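Local coordinates for ecto-NAD+ glycohydrolase (CD38 molecule) (Bos taurus, PDB 3GH3), which is a member of the ADP-ribosyl cyclase family whose chain joins a bundle of helices to a part built on a parallel four-stranded sheet, at residues G82-W87 against E159-T164; L74-V79 against S154-E159. One frame throughout, in Å; residues are numbered along the deposited sequence.

Contact 1 (G82-W87 against E159-T164)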
loop_
_atom_site.group_PDB
_atom_site.type_symbol
_atom_site.label_atom_id
_atom_site.label_comp_id
_atom_site.label_asym_id
_atom_site.label_seq_id
_atom_site.Cartn_x
_atom_site.Cartn_y
_atom_site.Cartn_z
ATOM N N GLY A 82 -14.936 4.101 -8.930
ATOM C CA GLY A 82 -15.874 3.389 -8.073
ATOM C C GLY A 82 -15.421 2.023 -7.583
ATOM O O GLY A 82 -16.187 1.308 -6.949
ATOM N N GLN A 83 -14.181 1.646 -7.873
ATOM C CA GLN A 83 -13.761 0.278 -7.600
ATOM C C GLN A 83 -12.550 0.183 -6.671
ATOM O O GLN A 83 -12.041 -0.907 -6.402
ATOM C CB GLN A 83 -13.555 -0.479 -8.919
ATOM C CG GLN A 83 -14.858 -0.544 -9.728
ATOM C CD GLN A 83 -14.725 -1.220 -11.081
ATOM O OE1 GLN A 83 -13.801 -2.004 -11.315
ATOM N NE2 GLN A 83 -15.666 -0.926 -11.980
ATOM N N GLN A 84 -12.105 1.321 -6.155
ATOM C CA GLN A 84 -10.941 1.326 -5.269
ATOM C C GLN A 84 -11.250 1.064 -3.799
ATOM O O GLN A 84 -12.210 1.603 -3.266
ATOM C CB GLN A 84 -10.217 2.651 -5.358
ATOM C CG GLN A 84 -8.890 2.542 -6.002
ATOM C CD GLN A 84 -8.316 3.883 -6.309
ATOM O OE1 GLN A 84 -7.457 4.393 -5.571
ATOM N NE2 GLN A 84 -8.770 4.471 -7.409
ATOM N N VAL A 85 -10.414 0.246 -3.159
ATOM C CA VAL A 85 -10.550 -0.070 -1.742
ATOM C C VAL A 85 -9.259 0.300 -1.024
ATOM O O VAL A 85 -8.177 -0.174 -1.385
ATOM C CB VAL A 85 -10.849 -1.570 -1.509
ATOM C CG1 VAL A 85 -10.887 -1.892 -0.003
ATOM C CG2 VAL A 85 -12.169 -1.956 -2.161
ATOM N N PHE A 86 -9.374 1.179 -0.036
ATOM C CA PHE A 86 -8.283 1.472 0.880
ATOM C C PHE A 86 -8.464 0.646 2.164
ATOM O O PHE A 86 -9.551 0.134 2.424
ATOM C CB PHE A 86 -8.276 2.960 1.213
ATOM C CG PHE A 86 -8.047 3.838 0.009
ATOM C CD1 PHE A 86 -6.766 4.256 -0.325
ATOM C CD2 PHE A 86 -9.107 4.205 -0.809
ATOM C CE1 PHE A 86 -6.550 5.052 -1.440
ATOM C CE2 PHE A 86 -8.896 4.998 -1.932
ATOM C CZ PHE A 86 -7.624 5.420 -2.244
ATOM N N TRP A 87 -7.400 0.495 2.947
ATOM C CA TRP A 87 -7.496 -0.303 4.169
ATOM C C TRP A 87 -6.372 0.054 5.117
ATOM O O TRP A 87 -5.350 0.580 4.703
ATOM C CB TRP A 87 -7.470 -1.801 3.846
ATOM C CG TRP A 87 -6.206 -2.255 3.166
ATOM C CD1 TRP A 87 -5.959 -2.301 1.809
ATOM C CD2 TRP A 87 -5.014 -2.739 3.805
ATOM N NE1 TRP A 87 -4.682 -2.782 1.579
ATOM C CE2 TRP A 87 -4.080 -3.044 2.786
ATOM C CE3 TRP A 87 -4.642 -2.937 5.138
ATOM C CZ2 TRP A 87 -2.808 -3.544 3.065
ATOM C CZ3 TRP A 87 -3.373 -3.426 5.412
ATOM C CH2 TRP A 87 -2.476 -3.728 4.377
ATOM N N GLU A 159 -4.533 9.642 -5.643
ATOM C CA GLU A 159 -4.787 10.715 -6.593
ATOM C C GLU A 159 -5.660 10.198 -7.728
ATOM O O GLU A 159 -6.448 10.938 -8.313
ATOM C CB GLU A 159 -3.455 11.250 -7.156
ATOM C CG GLU A 159 -2.610 11.973 -6.121
ATOM C CD GLU A 159 -1.249 12.409 -6.646
ATOM O OE1 GLU A 159 -0.555 11.594 -7.293
ATOM O OE2 GLU A 159 -0.867 13.572 -6.391
ATOM N N SER A 160 -5.499 8.919 -8.036
ATOM C CA SER A 160 -6.176 8.290 -9.162
ATOM C C SER A 160 -7.654 8.023 -8.887
ATOM O O SER A 160 -8.446 7.831 -9.827
ATOM C CB SER A 160 -5.447 6.987 -9.533
ATOM O OG SER A 160 -6.346 5.969 -9.943
ATOM N N ALA A 161 -8.036 8.012 -7.606
ATOM C CA ALA A 161 -9.396 7.606 -7.211
ATOM C C ALA A 161 -10.482 8.509 -7.792
ATOM O O ALA A 161 -10.325 9.726 -7.813
ATOM C CB ALA A 161 -9.533 7.562 -5.674
ATOM N N CYS A 162 -11.595 7.905 -8.230
ATOM C CA CYS A 162 -12.772 8.677 -8.673
ATOM C C CYS A 162 -14.079 8.045 -8.224
ATOM O O CYS A 162 -14.141 6.844 -7.976
ATOM C CB CYS A 162 -12.792 8.882 -10.197
ATOM S SG CYS A 162 -12.174 7.490 -11.153
ATOM N N ASN A 163 -15.125 8.869 -8.160
ATOM C CA ASN A 163 -16.442 8.442 -7.673
ATOM C C ASN A 163 -16.350 7.876 -6.239
ATOM O O ASN A 163 -15.642 8.427 -5.409
ATOM C CB ASN A 163 -17.121 7.480 -8.658
ATOM C CG ASN A 163 -17.421 8.146 -10.018
ATOM O OD1 ASN A 163 -17.390 9.363 -10.136
ATOM N ND2 ASN A 163 -17.701 7.343 -11.030
ATOM N N THR A 164 -17.042 6.781 -5.954
ATOM C CA THR A 164 -17.061 6.269 -4.583
ATOM C C THR A 164 -15.873 5.369 -4.278
ATOM O O THR A 164 -15.546 4.475 -5.059
ATOM C CB THR A 164 -18.380 5.538 -4.272
ATOM O OG1 THR A 164 -19.453 6.481 -4.339
ATOM C CG2 THR A 164 -18.343 4.949 -2.871
HETATM O O HOH W 1 -14.877 1.672 -4.057
HETATM O O HOH W 2 -13.010 4.048 -6.323
#

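Contact 2 (L74-V79 against S154-E159)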
loop_
_atom_site.group_PDB
_atom_site.type_symbol
_atom_site.label_atom_id
_atom_site.label_comp_id
_atom_site.label_asym_id
_atom_site.label_seq_id
_atom_site.Cartn_x
_atom_site.Cartn_y
_atom_site.Cartn_z
ATOM N N LEU A 74 6.033 3.301 -15.826
ATOM C CA LEU A 74 5.860 2.067 -16.596
ATOM C C LEU A 74 4.537 1.370 -16.259
ATOM O O LEU A 74 3.922 0.738 -17.114
ATOM C CB LEU A 74 7.013 1.092 -16.374
ATOM C CG LEU A 74 8.284 1.192 -17.220
ATOM C CD1 LEU A 74 9.251 0.088 -16.822
ATOM C CD2 LEU A 74 7.972 1.124 -18.712
ATOM N N ALA A 75 4.106 1.472 -15.009
ATOM C CA ALA A 75 2.883 0.792 -14.591
ATOM C C ALA A 75 2.138 1.544 -13.493
ATOM O O ALA A 75 2.183 1.155 -12.332
ATOM C CB ALA A 75 3.205 -0.635 -14.138
ATOM N N PRO A 76 1.441 2.626 -13.861
ATOM C CA PRO A 76 0.688 3.424 -12.897
ATOM C C PRO A 76 -0.434 2.580 -12.288
ATOM O O PRO A 76 -1.074 1.817 -13.000
ATOM C CB PRO A 76 0.084 4.535 -13.758
ATOM C CG PRO A 76 0.889 4.547 -15.010
ATOM C CD PRO A 76 1.336 3.153 -15.231
ATOM N N PRO A 77 -0.663 2.728 -10.982
ATOM C CA PRO A 77 -1.650 1.963 -10.203
ATOM C C PRO A 77 -3.061 2.488 -10.429
ATOM O O PRO A 77 -3.711 2.937 -9.476
ATOM C CB PRO A 77 -1.208 2.207 -8.757
ATOM C CG PRO A 77 -0.566 3.589 -8.799
ATOM C CD PRO A 77 0.079 3.703 -10.163
ATOM N N THR A 78 -3.522 2.412 -11.676
ATOM C CA THR A 78 -4.848 2.901 -12.065
ATOM C C THR A 78 -5.980 1.869 -11.908
ATOM O O THR A 78 -5.843 0.706 -12.284
ATOM C CB THR A 78 -4.841 3.418 -13.518
ATOM O OG1 THR A 78 -3.839 4.434 -13.662
ATOM C CG2 THR A 78 -6.207 3.990 -13.898
ATOM N N VAL A 79 -7.100 2.329 -11.357
ATOM C CA VAL A 79 -8.270 1.507 -11.064
ATOM C C VAL A 79 -9.498 2.207 -11.658
ATOM O O VAL A 79 -9.554 3.436 -11.688
ATOM C CB VAL A 79 -8.434 1.392 -9.519
ATOM C CG1 VAL A 79 -9.699 0.648 -9.129
ATOM C CG2 VAL A 79 -7.190 0.726 -8.903
ATOM N N SER A 154 1.277 4.641 -3.105
ATOM C CA SER A 154 -0.000 4.909 -2.464
ATOM C C SER A 154 -0.523 6.291 -2.838
ATOM O O SER A 154 -1.721 6.468 -3.039
ATOM C CB SER A 154 0.100 4.788 -0.942
ATOM O OG SER A 154 0.526 3.490 -0.574
ATOM N N GLU A 155 0.369 7.274 -2.945
ATOM C CA GLU A 155 -0.059 8.604 -3.347
ATOM C C GLU A 155 -0.654 8.608 -4.750
ATOM O O GLU A 155 -1.667 9.262 -5.006
ATOM C CB GLU A 155 1.096 9.612 -3.285
ATOM C CG GLU A 155 0.666 10.997 -3.737
ATOM C CD GLU A 155 1.806 12.007 -3.723
ATOM O OE1 GLU A 155 2.955 11.621 -3.419
ATOM O OE2 GLU A 155 1.551 13.194 -4.021
ATOM N N ARG A 156 -0.022 7.889 -5.676
ATOM C CA ARG A 156 -0.561 7.812 -7.036
ATOM C C ARG A 156 -1.919 7.112 -7.056
ATOM O O ARG A 156 -2.846 7.557 -7.728
ATOM C CB ARG A 156 0.431 7.107 -7.974
ATOM C CG ARG A 156 1.546 8.014 -8.504
ATOM C CD ARG A 156 0.990 9.165 -9.360
ATOM N NE ARG A 156 0.471 8.719 -10.656
ATOM C CZ ARG A 156 1.225 8.498 -11.732
ATOM N NH1 ARG A 156 2.541 8.668 -11.679
ATOM N NH2 ARG A 156 0.671 8.093 -12.866
ATOM N N PHE A 157 -2.019 6.009 -6.318
ATOM C CA PHE A 157 -3.270 5.270 -6.144
ATOM C C PHE A 157 -4.370 6.200 -5.608
ATOM O O PHE A 157 -5.466 6.252 -6.162
ATOM C CB PHE A 157 -2.988 4.085 -5.211
ATOM C CG PHE A 157 -4.148 3.138 -4.991
ATOM C CD1 PHE A 157 -4.590 2.283 -6.004
ATOM C CD2 PHE A 157 -4.737 3.044 -3.729
ATOM C CE1 PHE A 157 -5.630 1.349 -5.769
ATOM C CE2 PHE A 157 -5.774 2.129 -3.491
ATOM C CZ PHE A 157 -6.225 1.288 -4.525
ATOM N N ALA A 158 -4.082 6.975 -4.559
ATOM C CA ALA A 158 -5.088 7.899 -4.026
ATOM C C ALA A 158 -5.515 8.980 -5.043
ATOM O O ALA A 158 -6.698 9.235 -5.237
ATOM C CB ALA A 158 -4.576 8.570 -2.736
ATOM N N GLU A 159 -4.533 9.642 -5.643
ATOM C CA GLU A 159 -4.787 10.715 -6.593
ATOM C C GLU A 159 -5.660 10.198 -7.728
ATOM O O GLU A 159 -6.448 10.938 -8.313
ATOM C CB GLU A 159 -3.455 11.250 -7.156
ATOM C CG GLU A 159 -2.610 11.973 -6.121
ATOM C CD GLU A 159 -1.249 12.409 -6.646
ATOM O OE1 GLU A 159 -0.555 11.594 -7.293
ATOM O OE2 GLU A 159 -0.867 13.572 -6.391
#

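Contact 1 (G82-W87 against E159-T164)
Thr164 O draws donors from several directions. The CA-H of Gly82 points at it, with Gly82 CA 3.2 Å from Thr164 O, and water 2 donates to Thr164 O over 2.9 Å. The same water accepts from Gln84 N at 2.9 Å, so it bridges the two backbones. Beside it, Gly82 N donates directly to Cys162 O (3.0 Å, N-H...O angle 150°), approaching from 32° off the carbonyl plane. Glycine suits this position because its positive phi, 79°, is easily reached without a side chain. Here the chain enters strand 85-87, an edge strand of the parallel sheet, while 159-164 leads from helix 145-160 into the neighbouring strand 164-170; a disulfide between Cys162 and Cys81 ties the two approaches together. Farther along, the carboxamide end of the Gln84 side chain lies against Ala161, with Gln84 CD 3.9 Å from Ala161 CB. The small methyl of Ala161 also sits near the plane of the Phe86 ring, at its edge, 4.5 Å from Phe86 CZ. That ring reaches on to Val165 and Val167 of strand 164-170.

Contact 2 (L74-V79 against S154-E159)
An inverse gamma turn centred on Pro77 presses the connection between helix 69-74 and strand 85-87 against helix 145-160, where Arg156 and Phe157 receive it. Proline suits the centre of the turn, since its ring already restricts phi to values close to the -78° found here; the turn is closed by a weak bond from Thr78 N to Pro76 O. The Pro77 ring is the part that meets the helix: its CG lies 3.7 Å from Arg156 CB and 3.8 Å from Phe157 N, and the ring runs at about a right angle to the arginine side chain. Arg156 then bends twice, at chi2 and chi3, and the bends carry the guanidinium to Pro76, with NH2 3.7 Å from Pro76 CB. The arginine and Pro76 lie side by side; thus CB packs on the Pro77 ring, and the guanidinium end lies beside Pro76. In Phe157, a CG anti to the backbone N (chi1 -176°) carries the ring to Pro77 O and to Val79. The ring presents an edge to the Pro77 carbonyl, with CD1 3.6 Å from Pro77 O; this oxygen is buried and has no hydrogen-bonding partner in the model, and the ring's C-H edge may compensate it in part. Val79 adds a branched, apolar contact as its CG2 touches Phe157 CE1 at 3.6 Å. Leu106 also packs on the phenylalanine, and Thr109 on Pro77, while Ser154, Glu155 and Ala158 turn to helix 182-187. The arrangement is that of an irregular, proline-rich connection crossing the helix at Arg156 and Phe157, carrying the chain from the helical part to the first strand of the parallel sheet.

How the contacts relate
Contacts 1 and 2 are successive steps along the same helix-to-strand connection. Contact 2 uses helix 145-160 itself, while contact 1 uses its last residues and the loop leading to strand 164-170; they share Glu159. Their segments alternate in sequence, and their centres are about 10 Å apart. Phe157 of contact 2 joins them: Phe157 CD2 approaches Phe86 CE1 of contact 1 at 3.5 Å, the ring planes being about 60° apart, and Phe157 CE2 lies 3.9 Å from Val85 O. Within the connection, Val79 CB packs on Gln84 CG at 3.7 Å. Phe157, Phe86 and Val79 thus give an apolar patch linking the buried contact 2 to the more polar, water-bridged contact 1. The Phe86 side chain is about 14 Å from a bound NAG.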